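Local coordinates for protein GCN5-related N-acetyltransferase (Kribbella flavida, PDB 4H89) that probably transfers an acyl group, most likely acetyl from acetyl-coenzyme A, to an acceptor that is not established, as a member of the GNAT family, at residues D16-A21 with G70-S75; R61-V66 with C110-D115; A92-A97 with I125-V130; H88-S93 with D115-E120; V136-W141 with H167-P172. One frame throughout, in Å; residues are numbered along the deposited sequence. Where two conformers were deposited one is given.

The five contacts run across one mixed sheet of the GNAT fold. Contact 1 and contact 5 lie on opposite sides of the chain's centre, about 25 Å apart between centres; contact 3 sits almost at the middle. Contact 1 sets helix 19-32 on strand 72-80, and contact 2 ties the neighbouring strand 61-66 to helix 105-119. That helix serves contact 4 as well, about 10 Å from contact 2. Contacts 3 and 4 both start from strand 89-96 and belong to its beta-alpha-beta unit with strand 124-131. Contact 5 closes last along the chain, joining helix 135-143 to strand 164-172. Four contacts thus set helices on the sheet, and contact 3 lies where its central strands diverge.

Contact 1: D16-A21 with G70-S75; sequences DADWPA and GTVLGS
A21 and V72 mark the nearest backbone approach of D16-A21 to G70-S75, their CA atoms 6.4 Å apart where the first turn of helix 19-32 meets the beginning of strand 72-80. This is helix-on-sheet packing within the GNAT fold. Residues D16 to D18 form a 3-10 turn that leads into the helix, W19 N bonding back to D16 O. On the other segment, V72 is directly followed by a classic beta bulge, in which L73 and G74 both face A65 of strand 61-66.

The side-chain contact is small and mostly apolar. V72 points its CB at the helix, and A21 CB meets that atom at 3.9 Å. One methyl does the rest of the touching: CG1 lies anti to the backbone N of V72 (chi1 174°), which leaves CG2 beside that N and turned to the helix start. There CG2 reaches A21 CB at 4.1 Å. V72 is also packed against V64, V66 and F25, the last from further along helix 19-32.

D18 completes the group with its carboxylate. Its OD2 accepts a hydrogen bond from the backbone N of E15 and forms a salt bridge with R12 NH1, consistent with a firmly placed, negatively charged group at the helix start. The D18 and V72 side chains cross at a slant, and their approach is van der Waals in kind: D18 OD1 rests 4.0 Å from V72 CG2.

Contact 2: R61-V66 with C110-D115; sequences RTTVAV and CQDMID
R61 reaches from strand 61-66 to D112 of helix 105-119. From CB, directed toward the helix, its chain runs fully extended (chi1 175°), and the side chain as a whole packs on M78; CD packs over W116 CD1, above the indole plane. NE turns to D13 OD1 in a salt bridge. NH1 makes the link to the helix, donating to D112 OD2 at 2.9 Å with an N-H...O angle of 147°. It meets the syn side of that oxygen somewhat out of the carboxylate plane, and the two flat groups are 43° apart. NH2 donates to a water that in turn donates to D112 OD1, so both carboxylate oxygens are engaged. T63 CG2 sits over the centre of the guanidinium face, 3.3 Å above its plane. T63 OG1 donates to a second water, 2.8 Å away, which passes a hydrogen to D112 OD2. Replacing D112 by an alanine would remove the carboxylate, probably leaving R61 NH1 without its charged mate and both waters without their acceptor on the helix. Strand 61-66 lies between 10-13 and 72-80, and the bridge ties it to helix 105-119, with V11 against D112 and L109 against T63.

Contact 3: A92-A97 with I125-V130; sequences ASFMVA and IQFNAV
Q126 faces A92 across the diverging strands 89-96 and 124-131: its carbonyl O is 4.5 Å from A92 N, beyond hydrogen-bonding range, and accepts from S91 OG instead. A92 N, buried here, has no partner in the model. Two residues earlier the strands are still joined, Q126 N bonding A90 O. The axes of 92-96 and 125-127 then stand 58° apart, 8.0 Å at their closest.

F127 fills the widening gap. Its CG is anti to its own carbonyl carbon (chi1 -62°), which swings the ring toward strand 89-96. CD1 comes within 3.8 Å of A92 O, while CE1 packs on A92 CB at 4.2 Å. CZ approaches F94 at its ring edge, 3.8 Å from CE2 and near the plane of the F94 ring; the F127 ring itself is met obliquely. F146 stacks on F127. An alanine in place of F127 would probably open a gap between the strands and leave A92 CB and the CE2 edge of F94 without the ring that packs on them, F94 keeping W141.

At N128 the chain turns a corner. Its ND2 bonds N81 OD1, and the residue also packs on R82 of the second subunit. Such a splay between adjacent parallel strands is the hallmark of the GNAT fold, whose V-shaped opening receives the pantetheine arm of acetyl-coenzyme A in relatives.

Contact 4: H88-S93 with D115-E120; sequences HVASAS and DWAGRE
A90 on strand 89-96 and A117 on helix 105-119 approach to 6.8 Å between CA atoms, the nearest backbone pair of H88-S93 and D115-E120. The last turn of the helix is intact here, with R119 N bonded to D115 O and E120 N to W116 O, and the helix ends beside the beginning of the strand.

Two small methyls meet in the middle: A90 CB lies 4.3 Å from A117 CB, each pointing at the other segment. The indole of W116 approaches from one side, its CZ3 4.5 Å from the same A90 CB and met at an oblique angle. W116 CG is anti to the backbone N (chi1 168°), which carries the ring off the helix toward the strand. R119 and E120, at and just after the helix end, also touch the indole. E120 CG stands 3.5 Å above one face, offset toward the rim, and R119 NH1 lies in plane at the edge. The R119 guanidinium in turn has its centre 3.6 Å below W116 CA, so arginine and tryptophan are folded against each other.

The pair thus joins the first strand and the helix of the beta-alpha-beta unit 89-96, 105-119 and 124-131. F122, in the loop leading to strand 124-131, touches both A90 and the W116 ring, L173 touches A117, and M78 of the adjacent strand 72-80 lies against W116.

Contact 5: V136-W141 with H167-P172; sequences VAVKLW and HVMHRP
A Met-aromatic contact between M169 and W141 helps to seat helix 135-143 on strand 164-172 in the C-terminal part of the GNAT fold. Helix 136-141 and strand 167-172 run 21° from parallel, with their axes 10.8 Å apart at closest. M169 is selenomethionine in this crystal, so selenium takes the place of sulfur. SE comes in at the edge of the indole, 3.8 Å from W141 CD1 and 4.9 Å from the centroid of the five-membered ring, 84° off its normal. The chain then bends at chi3 (73°), which folds the CE methyl back onto the helix. There CE touches V138 O at 3.9 Å and W141 CB at 4.1 Å, and V138 CG1 lies next to it.

The other methyl of V138 serves a different partner. CG2 sits in the plane of the H167 imidazole, at its edge, 3.8 Å from CD2. On its far side that ring is tied down, since H167 ND1 is hydrogen-bonded to T151 OG1 of strand 147-155. The W141 indole is approached over one face by a polar atom of its own helix, A137 O, which stands 3.1 Å above the ring plane toward the rim.

Strand 164-172 is flanked in the sheet by 124-131 and 147-155; V130 and V148, one from each, pack on M169, and backbone bonds join M169 to F127. W141 meets the F127 ring edge-to-face, and C110 of helix 105-119 also lies against its indole.

Contact 1: D16-A21 with G70-S75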
# COMPACT_ATOMS: atom_id res chain seq x y z
N ASP A 16 -12.84 -21.90 -7.19
CA ASP A 16 -13.56 -21.50 -5.96
C ASP A 16 -13.49 -22.54 -4.86
O ASP A 16 -13.27 -22.21 -3.67
CB ASP A 16 -14.99 -21.20 -6.28
CG ASP A 16 -15.13 -20.03 -7.19
OD1 ASP A 16 -14.78 -18.89 -6.75
OD2 ASP A 16 -15.53 -20.25 -8.36
N ALA A 17 -13.53 -23.79 -5.27
CA ALA A 17 -13.40 -24.92 -4.38
C ALA A 17 -12.05 -25.07 -3.71
O ALA A 17 -11.96 -25.83 -2.73
CB ALA A 17 -13.77 -26.20 -5.12
N ASP A 18 -10.99 -24.39 -4.19
CA ASP A 18 -9.68 -24.44 -3.52
C ASP A 18 -9.62 -23.58 -2.26
O ASP A 18 -8.71 -23.74 -1.47
CB ASP A 18 -8.62 -23.95 -4.50
CG ASP A 18 -8.45 -24.84 -5.70
OD1 ASP A 18 -8.54 -26.05 -5.58
OD2 ASP A 18 -8.11 -24.28 -6.78
N TRP A 19 -10.56 -22.64 -2.08
CA TRP A 19 -10.44 -21.68 -0.97
C TRP A 19 -10.33 -22.35 0.42
O TRP A 19 -9.50 -21.93 1.22
CB TRP A 19 -11.53 -20.59 -1.01
CG TRP A 19 -11.55 -19.76 0.21
CD1 TRP A 19 -12.50 -19.77 1.20
CD2 TRP A 19 -10.50 -18.89 0.69
NE1 TRP A 19 -12.12 -18.95 2.20
CE2 TRP A 19 -10.91 -18.37 1.91
CE3 TRP A 19 -9.28 -18.47 0.16
CZ2 TRP A 19 -10.14 -17.50 2.64
CZ3 TRP A 19 -8.49 -17.60 0.89
CH2 TRP A 19 -8.94 -17.12 2.13
N PRO A 20 -11.13 -23.38 0.71
CA PRO A 20 -10.96 -24.02 2.02
C PRO A 20 -9.61 -24.57 2.32
O PRO A 20 -9.23 -24.61 3.47
CB PRO A 20 -12.05 -25.12 2.01
CG PRO A 20 -13.08 -24.59 1.08
CD PRO A 20 -12.29 -23.93 0.00
N ALA A 21 -8.84 -24.95 1.30
CA ALA A 21 -7.48 -25.42 1.49
C ALA A 21 -6.51 -24.28 1.68
O ALA A 21 -5.47 -24.43 2.33
CB ALA A 21 -7.06 -26.27 0.30
N GLY A 70 -3.68 -33.39 -6.67
CA GLY A 70 -4.51 -32.19 -6.61
C GLY A 70 -4.49 -31.47 -5.26
O GLY A 70 -5.27 -30.52 -5.07
N THR A 71 -3.64 -31.91 -4.31
CA THR A 71 -3.55 -31.24 -3.02
C THR A 71 -2.89 -29.87 -3.14
O THR A 71 -1.85 -29.75 -3.71
CB THR A 71 -2.70 -32.07 -2.06
OG1 THR A 71 -3.26 -33.39 -1.97
CG2 THR A 71 -2.66 -31.48 -0.67
N VAL A 72 -3.55 -28.85 -2.61
CA VAL A 72 -3.05 -27.50 -2.65
C VAL A 72 -1.89 -27.35 -1.68
O VAL A 72 -2.04 -27.59 -0.47
CB VAL A 72 -4.17 -26.50 -2.32
CG1 VAL A 72 -3.64 -25.09 -2.23
CG2 VAL A 72 -5.26 -26.60 -3.37
N LEU A 73 -0.75 -26.87 -2.19
CA LEU A 73 0.49 -26.68 -1.43
C LEU A 73 0.80 -25.21 -1.17
O LEU A 73 1.66 -24.89 -0.39
CB LEU A 73 1.65 -27.26 -2.23
CG LEU A 73 1.49 -28.72 -2.65
CD1 LEU A 73 2.71 -29.14 -3.48
CD2 LEU A 73 1.35 -29.62 -1.44
N GLY A 74 0.14 -24.32 -1.90
CA GLY A 74 0.41 -22.90 -1.82
C GLY A 74 -0.50 -22.13 -2.77
O GLY A 74 -1.21 -22.73 -3.58
N SER A 75 -0.45 -20.81 -2.65
CA SER A 75 -1.31 -19.98 -3.49
C SER A 75 -0.67 -18.63 -3.68
O SER A 75 0.13 -18.16 -2.85
CB SER A 75 -2.69 -19.87 -2.82
OG SER A 75 -3.60 -19.12 -3.60

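Contact 2: R61-V66 with C110-D115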
# COMPACT_ATOMS: atom_id res chain seq x y z
N ARG A 61 -5.37 -12.04 -10.81
CA ARG A 61 -5.42 -13.49 -10.90
C ARG A 61 -5.05 -14.10 -9.57
O ARG A 61 -4.26 -13.51 -8.83
CB ARG A 61 -4.49 -13.97 -12.02
CG ARG A 61 -4.31 -15.48 -12.21
CD ARG A 61 -3.55 -15.70 -13.51
NE ARG A 61 -3.26 -17.10 -13.76
CZ ARG A 61 -2.06 -17.66 -13.72
NH1 ARG A 61 -1.00 -16.95 -13.41
NH2 ARG A 61 -1.97 -18.93 -13.99
N THR A 62 -5.63 -15.26 -9.28
CA THR A 62 -5.22 -16.07 -8.11
C THR A 62 -4.90 -17.45 -8.62
O THR A 62 -5.64 -18.02 -9.42
CB THR A 62 -6.32 -16.10 -7.07
OG1 THR A 62 -6.68 -14.76 -6.73
CG2 THR A 62 -5.93 -16.89 -5.82
N THR A 63 -3.78 -17.99 -8.14
CA THR A 63 -3.31 -19.32 -8.50
C THR A 63 -3.16 -20.21 -7.29
O THR A 63 -3.08 -19.70 -6.16
CB THR A 63 -1.95 -19.27 -9.20
OG1 THR A 63 -1.00 -18.71 -8.31
CG2 THR A 63 -2.04 -18.43 -10.46
N VAL A 64 -3.10 -21.50 -7.57
CA VAL A 64 -2.68 -22.49 -6.57
C VAL A 64 -1.54 -23.30 -7.14
O VAL A 64 -1.48 -23.53 -8.36
CB VAL A 64 -3.81 -23.42 -6.08
CG1 VAL A 64 -4.76 -22.68 -5.19
CG2 VAL A 64 -4.50 -24.10 -7.25
N ALA A 65 -0.68 -23.78 -6.25
CA ALA A 65 0.30 -24.81 -6.58
C ALA A 65 -0.28 -26.12 -6.00
O ALA A 65 -0.67 -26.16 -4.83
CB ALA A 65 1.59 -24.52 -5.89
N VAL A 66 -0.34 -27.15 -6.82
CA VAL A 66 -0.90 -28.41 -6.49
C VAL A 66 0.04 -29.54 -6.80
O VAL A 66 0.83 -29.48 -7.72
CB VAL A 66 -2.23 -28.65 -7.21
CG1 VAL A 66 -3.33 -27.73 -6.72
CG2 VAL A 66 -2.10 -28.67 -8.71
N CYS A 110 6.03 -17.80 -7.90
CA CYS A 110 6.52 -16.50 -8.32
C CYS A 110 6.93 -16.48 -9.78
O CYS A 110 6.68 -15.49 -10.46
CB CYS A 110 7.67 -16.05 -7.42
SG CYS A 110 8.15 -14.32 -7.66
N GLN A 111 7.58 -17.53 -10.26
CA GLN A 111 7.90 -17.57 -11.68
C GLN A 111 6.64 -17.51 -12.54
O GLN A 111 6.58 -16.82 -13.55
CB GLN A 111 8.71 -18.80 -12.03
CG GLN A 111 9.17 -18.82 -13.49
CD GLN A 111 10.11 -17.65 -13.80
OE1 GLN A 111 11.09 -17.49 -13.12
NE2 GLN A 111 9.72 -16.78 -14.72
N ASP A 112 5.63 -18.26 -12.15
CA ASP A 112 4.35 -18.24 -12.85
C ASP A 112 3.76 -16.82 -12.84
O ASP A 112 3.22 -16.35 -13.84
CB ASP A 112 3.37 -19.25 -12.25
CG ASP A 112 2.02 -19.17 -12.92
OD1 ASP A 112 1.84 -19.81 -13.99
OD2 ASP A 112 1.19 -18.45 -12.37
N MSE A 113 3.86 -16.14 -11.71
CA MSE A 113 3.37 -14.76 -11.59
C MSE A 113 4.16 -13.81 -12.51
O MSE A 113 3.54 -12.96 -13.19
CB MSE A 113 3.46 -14.35 -10.11
CG MSE A 113 2.96 -12.94 -9.80
SE MSE A 113 4.28 -11.58 -10.04
CE MSE A 113 3.10 -10.25 -10.49
N ILE A 114 5.46 -13.97 -12.59
CA ILE A 114 6.28 -13.13 -13.47
C ILE A 114 5.88 -13.37 -14.91
O ILE A 114 5.76 -12.41 -15.69
CB ILE A 114 7.79 -13.48 -13.27
CG1 ILE A 114 8.28 -12.97 -11.93
CG2 ILE A 114 8.65 -12.90 -14.41
CD1 ILE A 114 9.61 -13.55 -11.45
N ASP A 115 5.67 -14.62 -15.28
CA ASP A 115 5.27 -14.96 -16.66
C ASP A 115 3.90 -14.34 -16.98
O ASP A 115 3.69 -13.74 -18.07
CB ASP A 115 5.24 -16.46 -16.90
CG ASP A 115 6.61 -17.13 -16.78
OD1 ASP A 115 7.63 -16.44 -16.68
OD2 ASP A 115 6.61 -18.37 -16.72
O HOH W 1 -0.25 -21.34 -14.58
O HOH W 2 1.34 -17.89 -9.65

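Contact 3: A92-A97 with I125-V130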
# COMPACT_ATOMS: atom_id res chain seq x y z
N ALA A 92 2.05 -8.79 -6.04
CA ALA A 92 1.58 -10.10 -5.73
C ALA A 92 1.89 -10.42 -4.29
O ALA A 92 2.75 -9.81 -3.66
CB ALA A 92 2.26 -11.14 -6.64
N SER A 93 1.17 -11.41 -3.79
CA SER A 93 1.38 -12.04 -2.50
C SER A 93 1.40 -13.55 -2.64
O SER A 93 0.78 -14.09 -3.53
CB SER A 93 0.23 -11.65 -1.54
OG SER A 93 0.15 -10.25 -1.36
N PHE A 94 2.14 -14.20 -1.73
CA PHE A 94 2.37 -15.64 -1.78
C PHE A 94 2.15 -16.27 -0.43
O PHE A 94 2.55 -15.70 0.60
CB PHE A 94 3.82 -15.94 -2.23
CG PHE A 94 4.14 -15.32 -3.55
CD1 PHE A 94 3.86 -15.99 -4.72
CD2 PHE A 94 4.65 -14.04 -3.64
CE1 PHE A 94 4.07 -15.39 -5.95
CE2 PHE A 94 4.85 -13.44 -4.88
CZ PHE A 94 4.61 -14.12 -6.03
N MSE A 95 1.55 -17.46 -0.45
CA MSE A 95 1.43 -18.28 0.76
C MSE A 95 1.75 -19.68 0.40
O MSE A 95 1.20 -20.25 -0.51
CB MSE A 95 0.02 -18.25 1.31
CG MSE A 95 -0.34 -16.80 1.57
SE MSE A 95 -1.98 -16.79 2.61
CE MSE A 95 -1.46 -15.39 3.86
N VAL A 96 2.67 -20.25 1.14
CA VAL A 96 3.07 -21.65 0.98
C VAL A 96 2.79 -22.40 2.29
O VAL A 96 3.18 -21.96 3.36
CB VAL A 96 4.55 -21.76 0.61
CG1 VAL A 96 4.99 -23.21 0.52
CG2 VAL A 96 4.84 -21.04 -0.71
N ALA A 97 2.15 -23.55 2.18
CA ALA A 97 1.90 -24.40 3.35
C ALA A 97 3.17 -24.72 4.08
O ALA A 97 4.17 -25.02 3.47
CB ALA A 97 1.22 -25.70 2.90
N ILE A 125 7.09 -5.17 -11.60
CA ILE A 125 6.46 -5.77 -10.42
C ILE A 125 7.08 -5.15 -9.17
O ILE A 125 8.28 -4.95 -9.10
CB ILE A 125 6.68 -7.28 -10.35
CG1 ILE A 125 6.30 -7.97 -11.65
CG2 ILE A 125 5.88 -7.91 -9.22
CD1 ILE A 125 6.83 -9.39 -11.81
N GLN A 126 6.25 -4.84 -8.19
CA GLN A 126 6.70 -4.25 -6.94
C GLN A 126 6.11 -5.05 -5.78
O GLN A 126 4.92 -5.37 -5.79
CB GLN A 126 6.20 -2.80 -6.87
CG GLN A 126 6.52 -2.04 -5.62
CD GLN A 126 6.14 -0.61 -5.70
OE1 GLN A 126 6.12 0.01 -6.80
NE2 GLN A 126 5.88 -0.02 -4.56
N PHE A 127 6.95 -5.33 -4.78
CA PHE A 127 6.48 -5.86 -3.48
C PHE A 127 6.67 -4.71 -2.48
O PHE A 127 7.78 -4.25 -2.27
CB PHE A 127 7.29 -7.10 -3.04
CG PHE A 127 7.19 -8.26 -3.97
CD1 PHE A 127 6.12 -8.43 -4.88
CD2 PHE A 127 8.20 -9.19 -4.02
CE1 PHE A 127 6.03 -9.55 -5.70
CE2 PHE A 127 8.15 -10.31 -4.80
CZ PHE A 127 7.07 -10.50 -5.68
N ASN A 128 5.57 -4.28 -1.86
CA ASN A 128 5.61 -3.09 -1.04
C ASN A 128 6.28 -3.27 0.30
O ASN A 128 6.76 -2.29 0.87
CB ASN A 128 4.18 -2.60 -0.84
CG ASN A 128 3.52 -2.39 -2.15
OD1 ASN A 128 4.02 -1.56 -2.94
ND2 ASN A 128 2.51 -3.25 -2.48
N ALA A 129 6.26 -4.50 0.82
CA ALA A 129 6.70 -4.75 2.17
C ALA A 129 7.14 -6.18 2.33
O ALA A 129 6.34 -7.11 2.39
CB ALA A 129 5.57 -4.46 3.14
N VAL A 130 8.43 -6.39 2.34
CA VAL A 130 9.03 -7.67 2.54
C VAL A 130 9.84 -7.59 3.84
O VAL A 130 10.69 -6.75 4.00
CB VAL A 130 9.95 -8.12 1.39
CG1 VAL A 130 10.45 -9.52 1.68
CG2 VAL A 130 9.19 -8.03 0.05

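Contact 4: H88-S93 with D115-E120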
# COMPACT_ATOMS: atom_id res chain seq x y z
N HIS A 88 0.36 0.03 -14.37
CA HIS A 88 1.33 -0.70 -15.16
C HIS A 88 2.39 -1.43 -14.32
O HIS A 88 3.22 -2.15 -14.87
CB HIS A 88 2.03 0.26 -16.14
CG HIS A 88 2.72 1.38 -15.46
ND1 HIS A 88 2.03 2.43 -14.91
CD2 HIS A 88 4.01 1.55 -15.15
CE1 HIS A 88 2.88 3.24 -14.31
NE2 HIS A 88 4.10 2.72 -14.44
N VAL A 89 2.30 -1.26 -13.00
CA VAL A 89 3.16 -1.99 -12.09
C VAL A 89 2.28 -3.03 -11.38
O VAL A 89 1.29 -2.65 -10.74
CB VAL A 89 3.80 -1.06 -11.06
CG1 VAL A 89 4.72 -1.84 -10.14
CG2 VAL A 89 4.57 0.07 -11.71
N ALA A 90 2.63 -4.31 -11.50
CA ALA A 90 1.92 -5.38 -10.82
C ALA A 90 2.48 -5.56 -9.42
O ALA A 90 3.57 -5.11 -9.10
CB ALA A 90 2.15 -6.67 -11.60
N SER A 91 1.71 -6.26 -8.60
CA SER A 91 2.23 -6.80 -7.33
C SER A 91 1.61 -8.14 -7.11
O SER A 91 0.79 -8.62 -7.89
CB SER A 91 1.88 -5.83 -6.22
OG SER A 91 2.50 -6.21 -4.98
N ALA A 92 2.05 -8.79 -6.04
CA ALA A 92 1.58 -10.10 -5.73
C ALA A 92 1.89 -10.42 -4.29
O ALA A 92 2.75 -9.81 -3.66
CB ALA A 92 2.26 -11.14 -6.64
N SER A 93 1.17 -11.41 -3.79
CA SER A 93 1.38 -12.04 -2.50
C SER A 93 1.40 -13.55 -2.64
O SER A 93 0.78 -14.09 -3.53
CB SER A 93 0.23 -11.65 -1.54
OG SER A 93 0.15 -10.25 -1.36
N ASP A 115 5.67 -14.62 -15.28
CA ASP A 115 5.27 -14.96 -16.66
C ASP A 115 3.90 -14.34 -16.98
O ASP A 115 3.69 -13.74 -18.07
CB ASP A 115 5.24 -16.46 -16.90
CG ASP A 115 6.61 -17.13 -16.78
OD1 ASP A 115 7.63 -16.44 -16.68
OD2 ASP A 115 6.61 -18.37 -16.72
N TRP A 116 2.98 -14.42 -16.03
CA TRP A 116 1.67 -13.81 -16.19
C TRP A 116 1.78 -12.31 -16.37
O TRP A 116 1.16 -11.74 -17.26
CB TRP A 116 0.80 -14.15 -14.96
CG TRP A 116 -0.47 -13.36 -14.84
CD1 TRP A 116 -1.67 -13.65 -15.44
CD2 TRP A 116 -0.67 -12.15 -14.12
NE1 TRP A 116 -2.60 -12.70 -15.11
CE2 TRP A 116 -2.01 -11.75 -14.33
CE3 TRP A 116 0.15 -11.36 -13.31
CZ2 TRP A 116 -2.57 -10.62 -13.71
CZ3 TRP A 116 -0.38 -10.19 -12.72
CH2 TRP A 116 -1.74 -9.85 -12.92
N ALA A 117 2.56 -11.66 -15.53
CA ALA A 117 2.63 -10.19 -15.57
C ALA A 117 3.19 -9.77 -16.91
O ALA A 117 2.78 -8.74 -17.47
CB ALA A 117 3.47 -9.68 -14.42
N GLY A 118 4.17 -10.51 -17.41
CA GLY A 118 4.75 -10.22 -18.70
C GLY A 118 3.73 -10.32 -19.81
O GLY A 118 3.58 -9.39 -20.62
N ARG A 119 3.01 -11.44 -19.88
CA ARG A 119 2.05 -11.61 -20.97
C ARG A 119 0.88 -10.67 -20.85
O ARG A 119 0.29 -10.29 -21.88
CB ARG A 119 1.60 -13.05 -21.18
CG ARG A 119 0.78 -13.65 -20.12
CD ARG A 119 0.21 -15.04 -20.52
NE ARG A 119 -0.42 -15.61 -19.35
CZ ARG A 119 0.20 -16.34 -18.42
NH1 ARG A 119 -0.48 -16.72 -17.35
NH2 ARG A 119 1.47 -16.72 -18.57
N GLU A 120 0.55 -10.21 -19.64
CA GLU A 120 -0.55 -9.27 -19.45
C GLU A 120 -0.12 -7.82 -19.68
O GLU A 120 -0.92 -6.91 -19.59
CB GLU A 120 -1.11 -9.41 -18.06
CG GLU A 120 -1.93 -10.67 -17.88
CD GLU A 120 -3.21 -10.68 -18.68
OE1 GLU A 120 -3.80 -9.61 -18.91
OE2 GLU A 120 -3.61 -11.79 -19.05

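Contact 5: V136-W141 with H167-P172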
# COMPACT_ATOMS: atom_id res chain seq x y z
N VAL A 136 14.53 -16.16 3.55
CA VAL A 136 14.25 -17.14 2.50
C VAL A 136 13.51 -16.49 1.34
O VAL A 136 13.84 -16.71 0.17
CB VAL A 136 13.47 -18.36 3.01
CG1 VAL A 136 13.15 -19.29 1.86
CG2 VAL A 136 14.32 -19.09 4.02
N ALA A 137 12.52 -15.68 1.67
CA ALA A 137 11.75 -14.97 0.66
C ALA A 137 12.63 -13.93 -0.05
O ALA A 137 12.62 -13.85 -1.25
CB ALA A 137 10.53 -14.31 1.27
N VAL A 138 13.35 -13.12 0.71
CA VAL A 138 14.20 -12.10 0.15
C VAL A 138 15.14 -12.70 -0.87
O VAL A 138 15.25 -12.22 -1.99
CB VAL A 138 14.97 -11.29 1.21
CG1 VAL A 138 15.86 -10.27 0.54
CG2 VAL A 138 14.00 -10.53 2.14
N LYS A 139 15.88 -13.72 -0.48
CA LYS A 139 16.85 -14.35 -1.35
C LYS A 139 16.18 -15.00 -2.55
O LYS A 139 16.73 -14.99 -3.65
CB LYS A 139 17.73 -15.32 -0.57
CG LYS A 139 18.63 -14.55 0.41
CD LYS A 139 19.53 -15.49 1.16
CE LYS A 139 20.35 -14.76 2.22
NZ LYS A 139 21.11 -13.61 1.65
N LEU A 140 15.01 -15.60 -2.36
CA LEU A 140 14.29 -16.21 -3.46
C LEU A 140 13.89 -15.13 -4.46
O LEU A 140 14.13 -15.27 -5.65
CB LEU A 140 13.04 -16.95 -2.94
CG LEU A 140 12.06 -17.47 -4.01
CD1 LEU A 140 12.73 -18.45 -4.93
CD2 LEU A 140 10.81 -18.07 -3.38
N TRP A 141 13.35 -14.03 -3.97
CA TRP A 141 12.94 -12.96 -4.87
C TRP A 141 14.16 -12.38 -5.61
O TRP A 141 14.08 -12.11 -6.81
CB TRP A 141 12.20 -11.85 -4.16
CG TRP A 141 11.04 -12.20 -3.33
CD1 TRP A 141 10.61 -11.50 -2.19
CD2 TRP A 141 10.16 -13.25 -3.49
NE1 TRP A 141 9.53 -12.05 -1.68
CE2 TRP A 141 9.20 -13.13 -2.45
CE3 TRP A 141 10.03 -14.28 -4.39
CZ2 TRP A 141 8.17 -14.03 -2.28
CZ3 TRP A 141 9.04 -15.19 -4.21
CH2 TRP A 141 8.09 -15.07 -3.18
N HIS A 167 11.43 -4.10 3.44
CA HIS A 167 12.00 -3.77 2.16
C HIS A 167 10.86 -3.44 1.19
O HIS A 167 9.82 -4.11 1.21
CB HIS A 167 12.70 -4.96 1.55
CG HIS A 167 13.88 -5.48 2.28
ND1 HIS A 167 14.92 -4.75 2.77
CD2 HIS A 167 14.17 -6.78 2.50
CE1 HIS A 167 15.81 -5.60 3.28
NE2 HIS A 167 15.37 -6.83 3.13
N VAL A 168 11.14 -2.51 0.28
CA VAL A 168 10.36 -2.37 -0.94
C VAL A 168 11.20 -3.02 -2.03
O VAL A 168 12.37 -2.69 -2.14
CB VAL A 168 10.13 -0.88 -1.26
CG1 VAL A 168 9.36 -0.74 -2.58
CG2 VAL A 168 9.39 -0.24 -0.08
N MSE A 169 10.64 -3.96 -2.78
CA MSE A 169 11.37 -4.69 -3.78
C MSE A 169 10.72 -4.48 -5.15
O MSE A 169 9.52 -4.24 -5.25
CB MSE A 169 11.45 -6.16 -3.50
CG MSE A 169 12.09 -6.41 -2.13
SE MSE A 169 12.57 -8.25 -1.74
CE MSE A 169 14.14 -8.54 -2.84
N HIS A 170 11.52 -4.57 -6.20
CA HIS A 170 11.07 -4.23 -7.54
C HIS A 170 11.81 -5.03 -8.57
O HIS A 170 12.99 -5.37 -8.41
CB HIS A 170 11.34 -2.75 -7.76
CG HIS A 170 11.06 -2.26 -9.15
ND1 HIS A 170 12.04 -2.19 -10.10
CD2 HIS A 170 9.93 -1.78 -9.74
CE1 HIS A 170 11.55 -1.69 -11.21
NE2 HIS A 170 10.28 -1.41 -11.01
N ARG A 171 11.12 -5.35 -9.66
CA ARG A 171 11.70 -6.06 -10.82
C ARG A 171 11.10 -5.40 -12.07
O ARG A 171 9.88 -5.29 -12.14
CB ARG A 171 11.22 -7.52 -10.77
CG ARG A 171 11.86 -8.44 -11.77
CD ARG A 171 11.12 -9.76 -11.79
NE ARG A 171 11.89 -10.83 -12.41
CZ ARG A 171 12.06 -10.98 -13.70
NH1 ARG A 171 11.63 -10.09 -14.58
NH2 ARG A 171 12.69 -12.05 -14.12
N PRO A 172 11.94 -4.98 -13.06
CA PRO A 172 11.38 -4.60 -14.35
C PRO A 172 10.90 -5.80 -15.14
O PRO A 172 11.36 -6.92 -14.91
CB PRO A 172 12.56 -3.92 -15.07
CG PRO A 172 13.74 -4.65 -14.53
CD PRO A 172 13.41 -4.91 -13.06